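Local coordinates for protein transcription anti-terminator antagonist UpxZ (Bacteroides uniformis ATCC 8492, PDB 4EPZ) that probably antagonises transcription anti-termination and so takes part in regulating capsular polysaccharide synthesis, at residues S47-Q52 with E81-V86; L62-L67 with K104-T109. All coordinates share one frame; numbering follows the deposited sequence. Where two conformers were deposited one is given.

Contact 1: residues S47-Q52 with E81-V86; sequences SLFSEQ and ERKKQV. With CA (calcium ion), chain C.
Phe-49, near the C-terminal end of helix 32-49, meets Lys-83 and Val-86 of helix 80-92 in a surface helix-helix contact of this all-helical fold, built on one aromatic ring and a CH-pi interaction. The ring reaches across because CG stands anti to the backbone N (chi1 -179°). Lys-83 lays its aliphatic stem obliquely over one face, with CG 4.0 Å from the Phe-49 ring centroid and displaced toward the rim; its CB comes to 3.6 Å from Phe-49 CE1. Val-86, one helical turn on, approaches the ring obliquely, its CG1 3.9 Å from Phe-49 CZ. Lysine suits this partly exposed place: its methylenes cover the aromatic surface while the extended chain carries NZ away to a salt bridge with Asp-46. The ammonium lies far above the ring, so any cation-pi attraction is weak. Tyr-70 of helix 56-72 touches both Phe-49 and Lys-83, joining a third helix to the contact.

Farther along, residues 50-52 run on toward a calcium ion. Glu-51 OE1 accepts a hydrogen bond from a water that itself accepts one from Gln-52 N and also binds the metal, so the carboxylate acts in the second shell. Gln-52 O binds the calcium ion directly, at 2.1 Å, together with four waters.

Contact 2: residues L62-L67 with K104-T109; sequences LCLALL and KMRLLT
A buried helix-helix contact of the all-alpha fold joins helices 56-72 and 102-115 through Leu-64, Arg-106 and Leu-107, their N-to-C directions inclined by 43° and their local axes 10.0 Å apart. Leu-64 is the central side chain. With CG anti to the backbone N (chi1 180°), its two methyls are carried to the stem of Arg-106, where CD2 lies 3.7 Å from Arg-106 CB and CD1 3.9 Å from the same atom. Arginine can serve in this partly exposed position because its CB and CD supply apolar surface to the leucine, while the extended chain leads the guanidinium away from residues 62-67. Glu-139 of helix 138-152 also touches this arginine.

Leu-107 answers from the other helix by sending CD2 against the backbone and base of Leu-64, 3.8 Å from its CB. The same methyl approaches Cys-63 CB more loosely. A branched aliphatic side chain suits this buried interface, whose contacts are entirely van der Waals. Thr-109 turns its hydroxyl back onto its own helix: Thr-109 OG1 and Thr-109 N approach Met-105 O from opposite faces of the carbonyl plane, with OG1 donating a hydrogen bond of 2.9 Å to Met-105 O.

How the contacts relate
Helix 56-72 connects the two contacts: it supplies one side of contact 2 and also packs against both helices of contact 1. Leu-62 and Leu-66 receive Leu-48, while Leu-67 meets the aliphatic part of Lys-84, so the two contacts, with centres about 13 Å apart, touch through apolar side chains. Contact 2 lies near the middle of the chain and relies mainly on buried leucines; contact 1 lies toward the surface and pairs an aromatic ring with a lysine stem, and one of its segments goes on to bind calcium. In both, a long basic residue lends methylenes to the interface and directs its charge elsewhere. The four segments alternate along the sequence, interlacing successive helices.

Contact 1: residues S47-Q52 with E81-V86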
ATOM      1  N   SER A  47      10.108  12.602   0.108  1.00 24.52           N
ATOM      2  CA  SER A  47       9.652  13.940   0.471  0.50 25.10           C
ATOM      3  C   SER A  47       8.481  13.885   1.479  1.00 28.24           C
ATOM      4  O   SER A  47       8.442  14.671   2.425  1.00 30.69           O
ATOM      5  CB  SER A  47       9.247  14.717  -0.778  0.50 28.53           C
ATOM      6  OG  SER A  47       8.760  16.003  -0.442  0.50 30.80           O
ATOM      7  N   LEU A  48       7.541  12.954   1.287  1.00 22.59           N
ATOM      8  CA  LEU A  48       6.370  12.839   2.143  1.00 22.56           C
ATOM      9  C   LEU A  48       6.619  12.109   3.469  1.00 25.32           C
ATOM     10  O   LEU A  48       5.864  12.282   4.425  1.00 24.16           O
ATOM     11  CB  LEU A  48       5.272  12.102   1.369  1.00 22.87           C
ATOM     12  CG  LEU A  48       4.433  12.953   0.398  1.00 31.10           C
ATOM     13  CD1 LEU A  48       3.496  12.071  -0.428  1.00 31.59           C
ATOM     14  CD2 LEU A  48       3.555  13.995   1.157  1.00 33.23           C
ATOM     15  N   PHE A  49       7.678  11.291   3.523  1.00 22.38           N
ATOM     16  CA  PHE A  49       7.978  10.457   4.688  1.00 21.69           C
ATOM     17  C   PHE A  49       8.047  11.225   6.032  1.00 28.18           C
ATOM     18  O   PHE A  49       7.520  10.711   7.020  1.00 28.87           O
ATOM     19  CB  PHE A  49       9.290   9.708   4.455  1.00 22.35           C
ATOM     20  CG  PHE A  49       9.649   8.805   5.618  1.00 21.08           C
ATOM     21  CD1 PHE A  49       8.936   7.634   5.856  1.00 23.37           C
ATOM     22  CD2 PHE A  49      10.698   9.135   6.474  1.00 21.49           C
ATOM     23  CE1 PHE A  49       9.282   6.792   6.925  1.00 22.24           C
ATOM     24  CE2 PHE A  49      11.054   8.290   7.541  1.00 20.89           C
ATOM     25  CZ  PHE A  49      10.324   7.141   7.774  1.00 19.35           C
ATOM     26  N   SER A  50       8.624  12.432   6.059  1.00 25.41           N
ATOM     27  CA  SER A  50       8.771  13.210   7.301  1.00 27.26           C
ATOM     28  C   SER A  50       7.471  13.914   7.746  1.00 32.93           C
ATOM     29  O   SER A  50       7.429  14.448   8.860  1.00 35.25           O
ATOM     30  CB  SER A  50       9.898  14.235   7.169  1.00 33.09           C
ATOM     31  OG  SER A  50       9.636  15.196   6.158  1.00 42.11           O
ATOM     32  N   GLU A  51       6.424  13.907   6.900  1.00 27.11           N
ATOM     33  CA  GLU A  51       5.153  14.562   7.207  1.00 27.06           C
ATOM     34  C   GLU A  51       4.376  13.704   8.188  1.00 33.44           C
ATOM     35  O   GLU A  51       4.379  12.472   8.070  1.00 34.41           O
ATOM     36  CB  GLU A  51       4.338  14.839   5.927  1.00 28.09           C
ATOM     37  CG  GLU A  51       5.086  15.724   4.924  1.00 32.03           C
ATOM     38  CD  GLU A  51       5.237  17.195   5.276  1.00 56.34           C
ATOM     39  OE1 GLU A  51       4.537  17.674   6.200  1.00 48.48           O
ATOM     40  OE2 GLU A  51       6.008  17.887   4.575  1.00 49.61           O
ATOM     41  N   GLN A  52       3.752  14.375   9.168  1.00 32.26           N
ATOM     42  CA  GLN A  52       2.947  13.741  10.221  0.60 32.48           C
ATOM     43  C   GLN A  52       1.583  14.403  10.265  1.00 34.87           C
ATOM     44  O   GLN A  52       1.489  15.611  10.139  1.00 35.85           O
ATOM     45  CB  GLN A  52       3.631  13.849  11.605  0.60 34.63           C
ATOM     46  CG  GLN A  52       5.115  13.426  11.667  0.60 45.49           C
ATOM     47  CD  GLN A  52       5.371  12.038  11.127  0.60 56.52           C
ATOM     48  OE1 GLN A  52       4.694  11.062  11.473  0.60 50.65           O
ATOM     49  NE2 GLN A  52       6.374  11.914  10.270  0.60 44.45           N
ATOM     50  N   GLU A  81      13.559  -0.603   4.256  1.00 21.66           N
ATOM     51  CA  GLU A  81      12.883  -1.557   5.159  1.00 20.76           C
ATOM     52  C   GLU A  81      12.612  -0.911   6.524  1.00 22.88           C
ATOM     53  O   GLU A  81      11.508  -1.050   7.067  1.00 21.25           O
ATOM     54  CB  GLU A  81      13.686  -2.851   5.318  1.00 22.62           C
ATOM     55  CG  GLU A  81      13.729  -3.669   4.030  1.00 33.68           C
ATOM     56  CD  GLU A  81      12.391  -4.025   3.407  1.00 49.25           C
ATOM     57  OE1 GLU A  81      11.486  -4.476   4.147  1.00 31.02           O
ATOM     58  OE2 GLU A  81      12.231  -3.802   2.184  1.00 45.48           O
ATOM     59  N   ARG A  82      13.604  -0.182   7.068  1.00 21.11           N
ATOM     60  CA  ARG A  82      13.401   0.520   8.341  1.00 20.42           C
ATOM     61  C   ARG A  82      12.236   1.540   8.186  1.00 20.92           C
ATOM     62  O   ARG A  82      11.358   1.614   9.051  1.00 19.29           O
ATOM     63  CB  ARG A  82      14.682   1.247   8.755  1.00 19.76           C
ATOM     64  CG  ARG A  82      14.554   1.945  10.129  1.00 22.78           C
ATOM     65  CD  ARG A  82      15.714   2.891  10.425  1.00 28.29           C
ATOM     66  NE  ARG A  82      15.736   4.030   9.502  1.00 26.32           N
ATOM     67  CZ  ARG A  82      14.942   5.095   9.574  1.00 41.68           C
ATOM     68  NH1 ARG A  82      14.078   5.223  10.576  1.00 27.84           N
ATOM     69  NH2 ARG A  82      15.023   6.053   8.658  1.00 26.45           N
ATOM     70  N   LYS A  83      12.241   2.349   7.095  1.00 18.37           N
ATOM     71  CA  LYS A  83      11.172   3.338   6.860  1.00 17.69           C
ATOM     72  C   LYS A  83       9.784   2.660   6.733  1.00 19.45           C
ATOM     73  O   LYS A  83       8.793   3.202   7.237  1.00 17.89           O
ATOM     74  CB  LYS A  83      11.454   4.196   5.613  1.00 20.31           C
ATOM     75  CG  LYS A  83      12.668   5.121   5.736  1.00 22.69           C
ATOM     76  CD  LYS A  83      12.766   5.933   4.426  1.00 25.40           C
ATOM     77  CE  LYS A  83      13.989   6.804   4.350  1.00 43.44           C
ATOM     78  NZ  LYS A  83      14.363   7.044   2.933  1.00 51.06           N
ATOM     79  N   LYS A  84       9.703   1.469   6.103  1.00 16.03           N
ATOM     80  CA  LYS A  84       8.416   0.783   5.987  1.00 17.89           C
ATOM     81  C   LYS A  84       7.878   0.409   7.366  1.00 19.13           C
ATOM     82  O   LYS A  84       6.685   0.550   7.607  1.00 19.15           O
ATOM     83  CB  LYS A  84       8.502  -0.443   5.082  1.00 18.93           C
ATOM     84  CG  LYS A  84       8.619  -0.010   3.631  1.00 20.95           C
ATOM     85  CD  LYS A  84       8.207  -1.098   2.670  1.00 34.54           C
ATOM     86  CE  LYS A  84       9.203  -2.217   2.594  1.00 34.21           C
ATOM     87  NZ  LYS A  84       8.774  -3.250   1.598  1.00 39.37           N
ATOM     88  N   GLN A  85       8.757   0.035   8.303  1.00 17.49           N
ATOM     89  CA  GLN A  85       8.305  -0.308   9.654  1.00 16.56           C
ATOM     90  C   GLN A  85       7.815   0.923  10.378  1.00 20.07           C
ATOM     91  O   GLN A  85       6.822   0.839  11.097  1.00 17.32           O
ATOM     92  CB  GLN A  85       9.389  -1.025  10.448  1.00 18.40           C
ATOM     93  CG  GLN A  85       9.680  -2.396   9.783  1.00 26.56           C
ATOM     94  CD  GLN A  85      10.186  -3.321  10.827  1.00 43.32           C
ATOM     95  OE1 GLN A  85      11.152  -3.014  11.516  1.00 35.97           O
ATOM     96  NE2 GLN A  85       9.484  -4.406  11.044  1.00 33.49           N
ATOM     97  N   VAL A  86       8.472   2.099  10.172  1.00 16.34           N
ATOM     98  CA  VAL A  86       7.938   3.349  10.753  1.00 16.55           C
ATOM     99  C   VAL A  86       6.484   3.580  10.254  1.00 18.09           C
ATOM    100  O   VAL A  86       5.598   3.941  11.032  1.00 16.24           O
ATOM    101  CB  VAL A  86       8.869   4.553  10.409  1.00 19.60           C
ATOM    102  CG1 VAL A  86       8.251   5.888  10.874  1.00 18.25           C
ATOM    103  CG2 VAL A  86      10.275   4.341  11.001  1.00 19.75           C
TER
HETATM  104 CA    CA C 202       1.724  17.705  10.333  0.60 33.81          CA
HETATM  105  O   HOH W   1       3.853  17.253   8.777  0.50 32.57           O
HETATM  106  O   HOH W   2       1.765  19.574   8.770  1.00 58.40           O
HETATM  107  O   HOH W   3       1.220  16.674   8.275  1.00 39.91           O
HETATM  108  O   HOH W   4      -0.400  18.157  10.010  1.00 49.78           O

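Contact 2: residues L62-L67 with K104-T109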
ATOM      1  N   LEU A  62      -1.726   9.417   3.767  1.00 17.82           N
ATOM      2  CA  LEU A  62      -0.267   9.585   3.767  1.00 20.05           C
ATOM      3  C   LEU A  62       0.428   8.224   3.913  1.00 20.26           C
ATOM      4  O   LEU A  62       1.346   7.897   3.143  1.00 19.21           O
ATOM      5  CB  LEU A  62       0.137  10.499   4.931  1.00 22.51           C
ATOM      6  CG  LEU A  62       0.065  12.008   4.734  1.00 31.21           C
ATOM      7  CD1 LEU A  62       0.363  12.708   6.075  1.00 32.44           C
ATOM      8  CD2 LEU A  62       1.129  12.479   3.700  1.00 36.60           C
ATOM      9  N   CYS A  63       0.004   7.431   4.912  1.00 17.39           N
ATOM     10  CA  CYS A  63       0.595   6.118   5.161  1.00 17.84           C
ATOM     11  C   CYS A  63       0.416   5.201   3.986  1.00 18.93           C
ATOM     12  O   CYS A  63       1.339   4.470   3.639  1.00 17.82           O
ATOM     13  CB  CYS A  63       0.001   5.508   6.412  1.00 19.00           C
ATOM     14  SG  CYS A  63       0.595   6.307   7.903  1.00 23.13           S
ATOM     15  N   LEU A  64      -0.796   5.186   3.402  1.00 15.93           N
ATOM     16  CA  LEU A  64      -1.018   4.326   2.252  1.00 15.52           C
ATOM     17  C   LEU A  64      -0.118   4.741   1.087  1.00 19.00           C
ATOM     18  O   LEU A  64       0.517   3.871   0.482  1.00 18.15           O
ATOM     19  CB  LEU A  64      -2.482   4.336   1.817  1.00 15.21           C
ATOM     20  CG  LEU A  64      -2.786   3.444   0.595  1.00 18.88           C
ATOM     21  CD1 LEU A  64      -2.477   1.968   0.892  1.00 20.69           C
ATOM     22  CD2 LEU A  64      -4.231   3.628   0.130  1.00 18.10           C
ATOM     23  N   ALA A  65      -0.026   6.060   0.805  1.00 17.68           N
ATOM     24  CA  ALA A  65       0.857   6.534  -0.271  1.00 17.68           C
ATOM     25  C   ALA A  65       2.314   6.085  -0.040  1.00 19.57           C
ATOM     26  O   ALA A  65       2.974   5.646  -0.978  1.00 17.94           O
ATOM     27  CB  ALA A  65       0.798   8.058  -0.380  1.00 19.58           C
ATOM     28  N   LEU A  66       2.789   6.188   1.203  1.00 17.19           N
ATOM     29  CA  LEU A  66       4.187   5.860   1.538  1.00 17.82           C
ATOM     30  C   LEU A  66       4.457   4.391   1.400  1.00 19.54           C
ATOM     31  O   LEU A  66       5.495   4.023   0.843  1.00 20.03           O
ATOM     32  CB  LEU A  66       4.521   6.342   2.943  1.00 17.96           C
ATOM     33  CG  LEU A  66       4.607   7.856   3.101  1.00 20.78           C
ATOM     34  CD1 LEU A  66       4.656   8.230   4.593  1.00 21.74           C
ATOM     35  CD2 LEU A  66       5.835   8.421   2.316  1.00 24.30           C
ATOM     36  N   LEU A  67       3.530   3.535   1.877  1.00 19.91           N
ATOM     37  CA  LEU A  67       3.715   2.082   1.785  1.00 19.71           C
ATOM     38  C   LEU A  67       3.689   1.637   0.337  1.00 23.31           C
ATOM     39  O   LEU A  67       4.508   0.811  -0.090  1.00 22.67           O
ATOM     40  CB  LEU A  67       2.627   1.343   2.594  1.00 19.91           C
ATOM     41  CG  LEU A  67       2.987  -0.012   3.184  1.00 23.49           C
ATOM     42  CD1 LEU A  67       4.398  -0.012   3.820  1.00 24.26           C
ATOM     43  CD2 LEU A  67       1.902  -0.444   4.201  1.00 22.16           C
ATOM     44  N   LYS A 104      -9.340   2.025   4.009  1.00 16.80           N
ATOM     45  CA  LYS A 104      -9.085   1.091   5.124  1.00 16.50           C
ATOM     46  C   LYS A 104      -8.780  -0.285   4.544  1.00 17.13           C
ATOM     47  O   LYS A 104      -7.814  -0.929   4.986  1.00 16.58           O
ATOM     48  CB  LYS A 104     -10.261   1.059   6.104  1.00 18.08           C
ATOM     49  CG  LYS A 104      -9.889   0.241   7.349  1.00 18.94           C
ATOM     50  CD  LYS A 104     -10.967   0.331   8.411  1.00 18.55           C
ATOM     51  CE  LYS A 104     -10.408  -0.255   9.682  1.00 28.43           C
ATOM     52  NZ  LYS A 104     -11.361  -0.094  10.817  1.00 28.87           N
HETATM   53  N   MSE A 105      -9.533  -0.703   3.516  1.00 15.88           N
HETATM   54  CA  MSE A 105      -9.262  -1.994   2.867  1.00 15.10           C
HETATM   55  C   MSE A 105      -7.820  -2.044   2.295  1.00 17.60           C
HETATM   56  O   MSE A 105      -7.094  -3.026   2.485  1.00 15.55           O
HETATM   57  CB  MSE A 105     -10.259  -2.227   1.729  1.00 14.87           C
HETATM   58  CG  MSE A 105     -10.018  -3.543   1.003  1.00 17.68           C
HETATM   59 SE   MSE A 105     -10.410  -5.080   2.188  0.75 22.71          SE
HETATM   60  CE  MSE A 105      -9.548  -6.402   0.941  1.00 20.12           C
ATOM     61  N   ARG A 106      -7.417  -0.981   1.613  1.00 15.91           N
ATOM     62  CA  ARG A 106      -6.062  -0.904   1.031  1.00 16.35           C
ATOM     63  C   ARG A 106      -4.997  -0.911   2.128  1.00 17.84           C
ATOM     64  O   ARG A 106      -3.992  -1.595   1.983  1.00 16.72           O
ATOM     65  CB  ARG A 106      -5.943   0.338   0.133  1.00 16.66           C
ATOM     66  CG  ARG A 106      -6.789   0.148  -1.148  1.00 16.35           C
ATOM     67  CD  ARG A 106      -6.933   1.462  -1.864  1.00 15.36           C
ATOM     68  NE  ARG A 106      -7.329   1.247  -3.266  1.00 20.29           N
ATOM     69  CZ  ARG A 106      -7.623   2.234  -4.113  1.00 31.18           C
ATOM     70  NH1 ARG A 106      -7.628   3.494  -3.699  1.00 20.61           N
ATOM     71  NH2 ARG A 106      -7.957   1.962  -5.369  1.00 21.76           N
ATOM     72  N   LEU A 107      -5.245  -0.228   3.247  1.00 14.84           N
ATOM     73  CA  LEU A 107      -4.257  -0.210   4.336  1.00 14.22           C
ATOM     74  C   LEU A 107      -4.152  -1.613   4.970  1.00 17.45           C
ATOM     75  O   LEU A 107      -3.054  -2.078   5.304  1.00 15.43           O
ATOM     76  CB  LEU A 107      -4.640   0.809   5.399  1.00 14.71           C
ATOM     77  CG  LEU A 107      -4.368   2.263   5.041  1.00 16.78           C
ATOM     78  CD1 LEU A 107      -5.118   3.184   6.020  1.00 17.65           C
ATOM     79  CD2 LEU A 107      -2.858   2.581   5.138  1.00 16.81           C
ATOM     80  N   LEU A 108      -5.300  -2.266   5.173  1.00 14.83           N
ATOM     81  CA  LEU A 108      -5.272  -3.629   5.743  1.00 15.94           C
ATOM     82  C   LEU A 108      -4.524  -4.572   4.822  1.00 16.82           C
ATOM     83  O   LEU A 108      -3.728  -5.374   5.316  1.00 15.80           O
ATOM     84  CB  LEU A 108      -6.678  -4.189   5.976  1.00 15.99           C
ATOM     85  CG  LEU A 108      -7.532  -3.539   7.077  1.00 18.72           C
ATOM     86  CD1 LEU A 108      -9.011  -3.850   6.822  1.00 19.10           C
ATOM     87  CD2 LEU A 108      -7.094  -4.065   8.479  1.00 21.84           C
ATOM     88  N   THR A 109      -4.723  -4.446   3.484  1.00 14.72           N
ATOM     89  CA  THR A 109      -4.109  -5.363   2.530  1.00 14.75           C
ATOM     90  C   THR A 109      -2.602  -5.110   2.456  1.00 16.38           C
ATOM     91  O   THR A 109      -1.804  -6.049   2.537  1.00 16.58           O
ATOM     92  CB  THR A 109      -4.817  -5.237   1.174  1.00 18.14           C
ATOM     93  OG1 THR A 109      -6.180  -5.557   1.386  1.00 18.48           O
ATOM     94  CG2 THR A 109      -4.204  -6.164   0.138  1.00 16.95           C
TER